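PDB 2E4T: endoglucanase from Clostridium thermocellum, which hydrolyses internal beta-1,4-glucosidic bonds of cellulose and xyloglucan, here through the glycoside hydrolase family 44 module of a larger enzyme. Local coordinates for residues 181-193 with 230-242. Numbering follows the deposited sequence. Where two conformers were deposited one is given.
Sequences YSIDNEPALWSHT and PALYGFAAYETLQ
Asp184, whose backbone O rests 3.9 Å from Ala231 CB, has its OD1 gripped by three donors. Asn185 N reaches Asp184 OD1 on the anti side at 2.7 Å, Trp190 NE1 comes from above the carboxylate plane, and Thr49 OG1 adds a third bond; OD2 accepts from the backbone N atoms of Ala111 and Ala112. The carboxylate is thus fixed by bonds to both its oxygens and ties the segment to neighbouring loops. Across the contact, Glu186 N donates to Ala231 O at 2.9 Å, a bent bond (133° at the hydrogen), and a water donates to both Ile183 O and Pro230 O, bridging the two strand ends. With CG turned away from its own carbonyl carbon (chi1 -60°) and an extended chain beyond, Glu186 lays its CD 3.3 Å from Tyr233 CB, and a second water links its OE2 to Tyr233 O. Leu189 CD1 sits over one face of the Tyr233 ring, 3.6 Å from CG, while Tyr233 OH donates in plane to a lone pair of Gln242 OE1 at 2.6 Å, which limits the ring's swing. Ala188 CB fits against Leu241 CD1 at 3.9 Å, and also meets Ala237 and Gln242. Strands 180-183 and 226-232 are neighbours in the TIM barrel, and the Asn-Glu-Pro sequence following the fourth strand is consistent with the acid/base position of clan GH-A glycosidases.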
ATOM      1  N   TYR A 181      -9.696  -3.412  -8.129  1.00  4.85           N
ATOM      2  CA  TYR A 181      -8.867  -3.725  -9.266  1.00  4.94           C
ATOM      3  C   TYR A 181      -7.971  -2.551  -9.543  1.00  5.03           C
ATOM      4  O   TYR A 181      -8.374  -1.382  -9.466  1.00  5.72           O
ATOM      5  CB  TYR A 181      -9.723  -4.006 -10.522  1.00  5.49           C
ATOM      6  CG  TYR A 181     -10.599  -5.230 -10.358  1.00  5.04           C
ATOM      7  CD1 TYR A 181     -10.077  -6.505 -10.519  1.00  5.58           C
ATOM      8  CD2 TYR A 181     -11.928  -5.100  -9.953  1.00  5.88           C
ATOM      9  CE1 TYR A 181     -10.875  -7.650 -10.323  1.00  5.76           C
ATOM     10  CE2 TYR A 181     -12.714  -6.213  -9.726  1.00  6.25           C
ATOM     11  CZ  TYR A 181     -12.187  -7.501  -9.889  1.00  5.64           C
ATOM     12  OH  TYR A 181     -12.925  -8.640  -9.689  1.00  6.52           O
ATOM     13  N   SER A 182      -6.709  -2.865  -9.929  1.00  5.07           N
ATOM     14  CA  SER A 182      -5.742  -1.837 -10.300  1.00  5.75           C
ATOM     15  C   SER A 182      -5.589  -1.750 -11.813  1.00  5.27           C
ATOM     16  O   SER A 182      -5.607  -2.782 -12.514  1.00  5.42           O
ATOM     17  CB  SER A 182      -4.378  -2.205  -9.683  1.00  6.84           C
ATOM     18  OG  SER A 182      -3.328  -1.315 -10.004  0.60  4.87           O
ATOM     19  N   ILE A 183      -5.390  -0.514 -12.282  1.00  5.22           N
ATOM     20  CA  ILE A 183      -5.085  -0.259 -13.695  1.00  5.24           C
ATOM     21  C   ILE A 183      -3.554  -0.551 -13.894  1.00  5.31           C
ATOM     22  O   ILE A 183      -2.715   0.338 -13.901  1.00  6.05           O
ATOM     23  CB  ILE A 183      -5.456   1.153 -14.095  1.00  5.41           C
ATOM     24  CG1 ILE A 183      -6.931   1.446 -13.789  1.00  6.57           C
ATOM     25  CG2 ILE A 183      -5.253   1.313 -15.615  0.60  9.70           C
ATOM     26  CD1 ILE A 183      -7.319   2.851 -13.761  0.60  5.79           C
ATOM     27  N   ASP A 184      -3.242  -1.841 -13.997  1.00  5.31           N
ATOM     28  CA  ASP A 184      -1.845  -2.237 -14.257  1.00  5.19           C
ATOM     29  C   ASP A 184      -0.926  -1.759 -13.115  1.00  4.79           C
ATOM     30  O   ASP A 184      -1.360  -1.690 -11.944  1.00  6.09           O
ATOM     31  CB  ASP A 184      -1.432  -1.803 -15.682  1.00  5.34           C
ATOM     32  CG  ASP A 184      -0.402  -2.681 -16.346  1.00  5.30           C
ATOM     33  OD1 ASP A 184       0.772  -2.642 -15.895  1.00  5.29           O
ATOM     34  OD2 ASP A 184      -0.760  -3.396 -17.324  1.00  6.36           O
ATOM     35  N   ASN A 185       0.329  -1.528 -13.466  1.00  4.85           N
ATOM     36  CA  ASN A 185       1.380  -1.310 -12.489  1.00  4.71           C
ATOM     37  C   ASN A 185       2.429  -0.401 -13.155  1.00  4.69           C
ATOM     38  O   ASN A 185       2.913  -0.698 -14.232  1.00  5.52           O
ATOM     39  CB  ASN A 185       2.075  -2.666 -12.184  1.00  5.12           C
ATOM     40  CG  ASN A 185       3.142  -2.510 -11.113  1.00  5.04           C
ATOM     41  OD1 ASN A 185       2.814  -2.167  -9.932  1.00  6.84           O
ATOM     42  ND2 ASN A 185       4.402  -2.674 -11.494  1.00  5.69           N
ATOM     43  N   GLU A 186       2.772   0.698 -12.477  1.00  4.76           N
ATOM     44  CA  GLU A 186       3.923   1.533 -12.848  1.00  5.05           C
ATOM     45  C   GLU A 186       3.950   1.829 -14.344  1.00  4.76           C
ATOM     46  O   GLU A 186       4.933   1.550 -15.048  1.00  4.86           O
ATOM     47  CB  GLU A 186       5.245   0.932 -12.350  1.00  4.88           C
ATOM     48  CG  GLU A 186       5.221   0.811 -10.818  1.00  5.40           C
ATOM     49  CD  GLU A 186       6.525   0.421 -10.202  1.00  5.48           C
ATOM     50  OE1 GLU A 186       7.502   0.049 -10.916  1.00  6.22           O
ATOM     51  OE2 GLU A 186       6.591   0.469  -8.927  1.00  5.82           O
ATOM     52  N   PRO A 187       2.935   2.535 -14.856  1.00  4.77           N
ATOM     53  CA  PRO A 187       2.869   2.788 -16.308  1.00  4.84           C
ATOM     54  C   PRO A 187       4.029   3.623 -16.814  1.00  5.09           C
ATOM     55  O   PRO A 187       4.451   3.421 -17.989  1.00  5.37           O
ATOM     56  CB  PRO A 187       1.514   3.516 -16.472  1.00  5.61           C
ATOM     57  CG  PRO A 187       1.246   4.116 -15.098  1.00  5.85           C
ATOM     58  CD  PRO A 187       1.745   3.043 -14.144  1.00  4.95           C
ATOM     59  N   ALA A 188       4.548   4.585 -16.034  1.00  5.17           N
ATOM     60  CA  ALA A 188       5.672   5.360 -16.495  1.00  5.22           C
ATOM     61  C   ALA A 188       6.948   4.539 -16.606  1.00  5.14           C
ATOM     62  O   ALA A 188       7.922   5.020 -17.213  1.00  6.39           O
ATOM     63  CB  ALA A 188       5.886   6.616 -15.658  1.00  6.00           C
ATOM     64  N   LEU A 189       6.946   3.335 -16.035  1.00  5.19           N
ATOM     65  CA  LEU A 189       8.077   2.390 -16.212  1.00  5.35           C
ATOM     66  C   LEU A 189       7.733   1.295 -17.236  1.00  5.16           C
ATOM     67  O   LEU A 189       8.601   0.447 -17.481  1.00  5.81           O
ATOM     68  CB  LEU A 189       8.537   1.795 -14.901  1.00  5.17           C
ATOM     69  CG  LEU A 189       9.116   2.825 -13.915  1.00  6.33           C
ATOM     70  CD1 LEU A 189       9.678   2.106 -12.697  1.00  7.08           C
ATOM     71  CD2 LEU A 189      10.173   3.729 -14.542  1.00  8.45           C
ATOM     72  N   TRP A 190       6.573   1.311 -17.892  1.00  5.30           N
ATOM     73  CA  TRP A 190       6.291   0.264 -18.877  1.00  5.27           C
ATOM     74  C   TRP A 190       7.430   0.152 -19.893  1.00  5.17           C
ATOM     75  O   TRP A 190       7.836  -0.969 -20.269  1.00  5.79           O
ATOM     76  CB  TRP A 190       4.976   0.528 -19.604  1.00  5.45           C
ATOM     77  CG  TRP A 190       3.743   0.247 -18.844  1.00  5.16           C
ATOM     78  CD1 TRP A 190       3.580  -0.583 -17.765  1.00  5.53           C
ATOM     79  CD2 TRP A 190       2.432   0.735 -19.175  1.00  5.03           C
ATOM     80  NE1 TRP A 190       2.249  -0.625 -17.376  1.00  5.46           N
ATOM     81  CE2 TRP A 190       1.515   0.166 -18.241  1.00  5.30           C
ATOM     82  CE3 TRP A 190       1.951   1.603 -20.158  1.00  5.65           C
ATOM     83  CZ2 TRP A 190       0.139   0.453 -18.292  1.00  5.79           C
ATOM     84  CZ3 TRP A 190       0.584   1.887 -20.211  1.00  5.60           C
ATOM     85  CH2 TRP A 190      -0.305   1.307 -19.293  1.00  5.77           C
ATOM     86  N   SER A 191       7.900   1.297 -20.412  1.00  5.45           N
ATOM     87  CA  SER A 191       8.899   1.226 -21.475  1.00  5.91           C
ATOM     88  C   SER A 191      10.293   0.771 -20.975  1.00  6.01           C
ATOM     89  O   SER A 191      11.144   0.446 -21.819  1.00  7.09           O
ATOM     90  CB  SER A 191       9.022   2.591 -22.133  1.00  6.87           C
ATOM     91  OG  SER A 191       9.394   3.559 -21.138  1.00  7.40           O
ATOM     92  N   HIS A 192      10.499   0.761 -19.652  1.00  6.19           N
ATOM     93  CA  HIS A 192      11.732   0.293 -19.049  1.00  6.69           C
ATOM     94  C   HIS A 192      11.609  -1.171 -18.576  1.00  5.99           C
ATOM     95  O   HIS A 192      12.505  -2.004 -18.851  1.00  7.08           O
ATOM     96  CB  HIS A 192      12.077   1.212 -17.855  1.00  8.80           C
ATOM     97  CG  HIS A 192      13.314   0.808 -17.214  1.00 14.45           C
ATOM     98  ND1 HIS A 192      13.449   0.150 -16.000  1.00 21.88           N
ATOM     99  CD2 HIS A 192      14.561   1.020 -17.662  1.00 16.68           C
ATOM    100  CE1 HIS A 192      14.748  -0.016 -15.735  1.00 20.56           C
ATOM    101  NE2 HIS A 192      15.437   0.503 -16.740  1.00 23.30           N
ATOM    102  N   THR A 193      10.542  -1.477 -17.844  1.00  5.53           N
ATOM    103  CA  THR A 193      10.344  -2.818 -17.291  1.00  5.61           C
ATOM    104  C   THR A 193       9.833  -3.794 -18.343  1.00  5.26           C
ATOM    105  O   THR A 193      10.205  -4.966 -18.344  1.00  5.71           O
ATOM    106  CB  THR A 193       9.356  -2.722 -16.118  1.00  5.74           C
ATOM    107  OG1 THR A 193       9.931  -1.787 -15.182  1.00  6.76           O
ATOM    108  CG2 THR A 193       9.097  -4.061 -15.486  1.00  6.70           C
ATOM    109  N   PRO A 230      -2.884   5.606 -10.478  1.00  4.94           N
ATOM    110  CA  PRO A 230      -2.224   4.903 -11.576  1.00  5.07           C
ATOM    111  C   PRO A 230      -1.132   3.911 -11.181  1.00  4.99           C
ATOM    112  O   PRO A 230      -0.439   3.404 -12.061  1.00  6.06           O
ATOM    113  CB  PRO A 230      -1.656   6.056 -12.484  1.00  5.73           C
ATOM    114  CG  PRO A 230      -1.853   7.343 -11.688  1.00  5.64           C
ATOM    115  CD  PRO A 230      -2.254   6.917 -10.252  1.00  5.64           C
ATOM    116  N   ALA A 231      -0.962   3.661  -9.860  1.00  4.85           N
ATOM    117  CA  ALA A 231       0.097   2.734  -9.391  1.00  5.24           C
ATOM    118  C   ALA A 231       1.475   3.271  -9.805  1.00  5.06           C
ATOM    119  O   ALA A 231       2.356   2.537 -10.276  1.00  5.54           O
ATOM    120  CB  ALA A 231      -0.129   1.303  -9.840  1.00  6.75           C
ATOM    121  N   LEU A 232       1.665   4.584  -9.599  1.00  4.87           N
ATOM    122  CA  LEU A 232       2.903   5.254 -10.018  1.00  4.76           C
ATOM    123  C   LEU A 232       4.094   4.808  -9.194  1.00  5.00           C
ATOM    124  O   LEU A 232       3.997   4.639  -7.943  1.00  5.64           O
ATOM    125  CB  LEU A 232       2.727   6.777  -9.912  1.00  5.20           C
ATOM    126  CG  LEU A 232       1.631   7.370 -10.768  1.00  5.35           C
ATOM    127  CD1 LEU A 232       1.541   8.868 -10.497  1.00  7.13           C
ATOM    128  CD2 LEU A 232       1.862   7.115 -12.264  1.00  6.52           C
ATOM    129  N   TYR A 233       5.260   4.687  -9.837  1.00  4.99           N
ATOM    130  CA  TYR A 233       6.364   4.033  -9.173  1.00  4.89           C
ATOM    131  C   TYR A 233       7.016   4.894  -8.069  1.00  4.88           C
ATOM    132  O   TYR A 233       7.646   4.353  -7.134  1.00  5.22           O
ATOM    133  CB  TYR A 233       7.467   3.602 -10.173  1.00  5.38           C
ATOM    134  CG  TYR A 233       8.449   4.683 -10.550  1.00  5.25           C
ATOM    135  CD1 TYR A 233       9.623   4.843  -9.824  1.00  6.77           C
ATOM    136  CD2 TYR A 233       8.215   5.509 -11.622  1.00  5.92           C
ATOM    137  CE1 TYR A 233      10.566   5.835 -10.150  1.00  7.18           C
ATOM    138  CE2 TYR A 233       9.132   6.508 -11.957  1.00  6.70           C
ATOM    139  CZ  TYR A 233      10.294   6.646 -11.226  1.00  6.97           C
ATOM    140  OH  TYR A 233      11.255   7.605 -11.511  1.00  8.78           O
ATOM    141  N   GLY A 234       6.943   6.209  -8.215  1.00  5.41           N
ATOM    142  CA  GLY A 234       7.701   7.083  -7.325  1.00  5.33           C
ATOM    143  C   GLY A 234       7.560   8.516  -7.800  1.00  5.01           C
ATOM    144  O   GLY A 234       6.856   8.810  -8.779  1.00  5.50           O
ATOM    145  N   PHE A 235       8.244   9.408  -7.072  1.00  5.62           N
ATOM    146  CA  PHE A 235       7.961  10.825  -7.174  1.00  5.85           C
ATOM    147  C   PHE A 235       8.072  11.368  -8.604  1.00  5.51           C
ATOM    148  O   PHE A 235       7.239  12.206  -8.988  1.00  5.85           O
ATOM    149  CB  PHE A 235       8.882  11.611  -6.218  1.00  6.35           C
ATOM    150  CG  PHE A 235       8.462  13.031  -6.122  1.00  6.19           C
ATOM    151  CD1 PHE A 235       7.528  13.428  -5.162  1.00  7.32           C
ATOM    152  CD2 PHE A 235       8.911  13.990  -7.061  1.00  6.61           C
ATOM    153  CE1 PHE A 235       7.062  14.731  -5.109  1.00  8.21           C
ATOM    154  CE2 PHE A 235       8.396  15.288  -7.033  1.00  7.17           C
ATOM    155  CZ  PHE A 235       7.482  15.620  -6.052  1.00  8.07           C
ATOM    156  N   ALA A 236       9.094  10.991  -9.373  1.00  5.86           N
ATOM    157  CA  ALA A 236       9.189  11.578 -10.716  1.00  6.15           C
ATOM    158  C   ALA A 236       7.973  11.236 -11.589  1.00  5.56           C
ATOM    159  O   ALA A 236       7.609  12.012 -12.477  1.00  6.39           O
ATOM    160  CB  ALA A 236      10.484  11.161 -11.416  1.00  7.52           C
ATOM    161  N   ALA A 237       7.356  10.077 -11.359  1.00  5.56           N
ATOM    162  CA  ALA A 237       6.105   9.773 -12.036  1.00  5.38           C
ATOM    163  C   ALA A 237       4.938  10.615 -11.504  1.00  5.22           C
ATOM    164  O   ALA A 237       4.071  11.050 -12.271  1.00  5.75           O
ATOM    165  CB  ALA A 237       5.784   8.285 -11.968  1.00  5.92           C
ATOM    166  N   TYR A 238       4.906  10.832 -10.168  1.00  5.38           N
ATOM    167  CA  TYR A 238       3.891  11.742  -9.607  1.00  5.46           C
ATOM    168  C   TYR A 238       3.994  13.115 -10.276  1.00  5.28           C
ATOM    169  O   TYR A 238       2.982  13.790 -10.513  1.00  5.82           O
ATOM    170  CB  TYR A 238       4.085  12.004  -8.104  1.00  5.70           C
ATOM    171  CG  TYR A 238       4.075  10.850  -7.128  1.00  5.12           C
ATOM    172  CD1 TYR A 238       4.150   9.499  -7.471  1.00  5.54           C
ATOM    173  CD2 TYR A 238       4.097  11.179  -5.758  1.00  6.28           C
ATOM    174  CE1 TYR A 238       4.304   8.529  -6.501  1.00  5.57           C
ATOM    175  CE2 TYR A 238       4.221  10.207  -4.788  1.00  6.88           C
ATOM    176  CZ  TYR A 238       4.340   8.876  -5.128  1.00  5.90           C
ATOM    177  OH  TYR A 238       4.518   7.963  -4.135  1.00  6.69           O
ATOM    178  N   GLU A 239       5.242  13.563 -10.506  1.00  5.49           N
ATOM    179  CA  GLU A 239       5.407  14.944 -10.952  1.00  5.83           C
ATOM    180  C   GLU A 239       5.137  15.118 -12.445  1.00  5.65           C
ATOM    181  O   GLU A 239       4.409  16.035 -12.847  1.00  6.44           O
ATOM    182  CB  GLU A 239       6.801  15.485 -10.586  1.00  6.37           C
ATOM    183  CG  GLU A 239       6.818  16.996 -10.699  1.00  8.11           C
ATOM    184  CD  GLU A 239       8.138  17.659 -10.468  1.00  8.61           C
ATOM    185  OE1 GLU A 239       9.112  17.030 -10.070  1.00  8.88           O
ATOM    186  OE2 GLU A 239       8.194  18.912 -10.684  1.00 12.81           O
ATOM    187  N   THR A 240       5.716  14.259 -13.281  1.00  5.95           N
ATOM    188  CA  THR A 240       5.723  14.466 -14.732  1.00  6.43           C
ATOM    189  C   THR A 240       5.460  13.164 -15.509  1.00  5.91           C
ATOM    190  O   THR A 240       5.682  13.139 -16.741  1.00  6.33           O
ATOM    191  CB  THR A 240       7.095  15.012 -15.205  1.00  6.87           C
ATOM    192  OG1 THR A 240       8.069  13.986 -14.985  1.00  7.16           O
ATOM    193  CG2 THR A 240       7.474  16.304 -14.503  1.00  7.98           C
ATOM    194  N   LEU A 241       4.999  12.102 -14.839  1.00  5.76           N
ATOM    195  CA  LEU A 241       4.826  10.812 -15.506  1.00  5.52           C
ATOM    196  C   LEU A 241       6.146  10.424 -16.190  1.00  5.91           C
ATOM    197  O   LEU A 241       6.205   9.914 -17.296  1.00  6.35           O
ATOM    198  CB  LEU A 241       3.607  10.800 -16.414  1.00  5.89           C
ATOM    199  CG  LEU A 241       3.113   9.407 -16.853  1.00  5.99           C
ATOM    200  CD1 LEU A 241       2.573   8.609 -15.662  1.00  6.43           C
ATOM    201  CD2 LEU A 241       2.016   9.568 -17.910  1.00  6.77           C
ATOM    202  N   GLN A 242       7.259  10.622 -15.448  1.00  6.12           N
ATOM    203  CA  GLN A 242       8.604  10.294 -15.941  1.00  6.65           C
ATOM    204  C   GLN A 242       8.901  11.026 -17.265  1.00  6.72           C
ATOM    205  O   GLN A 242       9.267  10.448 -18.272  1.00  7.38           O
ATOM    206  CB  GLN A 242       8.862   8.808 -16.066  1.00  7.14           C
ATOM    207  CG  GLN A 242      10.315   8.415 -16.190  1.00  8.99           C
ATOM    208  CD  GLN A 242      10.962   8.057 -14.926  0.50 10.33           C
ATOM    209  OE1 GLN A 242      10.648   8.602 -13.869  0.50 10.04           O
ATOM    210  NE2 GLN A 242      11.853   7.110 -14.994  0.50 14.88           N
TER
HETATM  211  O   HOH W   1      -2.098   3.001 -14.289  1.00  6.13           O
HETATM  212  O   HOH W   2       8.434   1.676  -7.261  1.00  8.25           O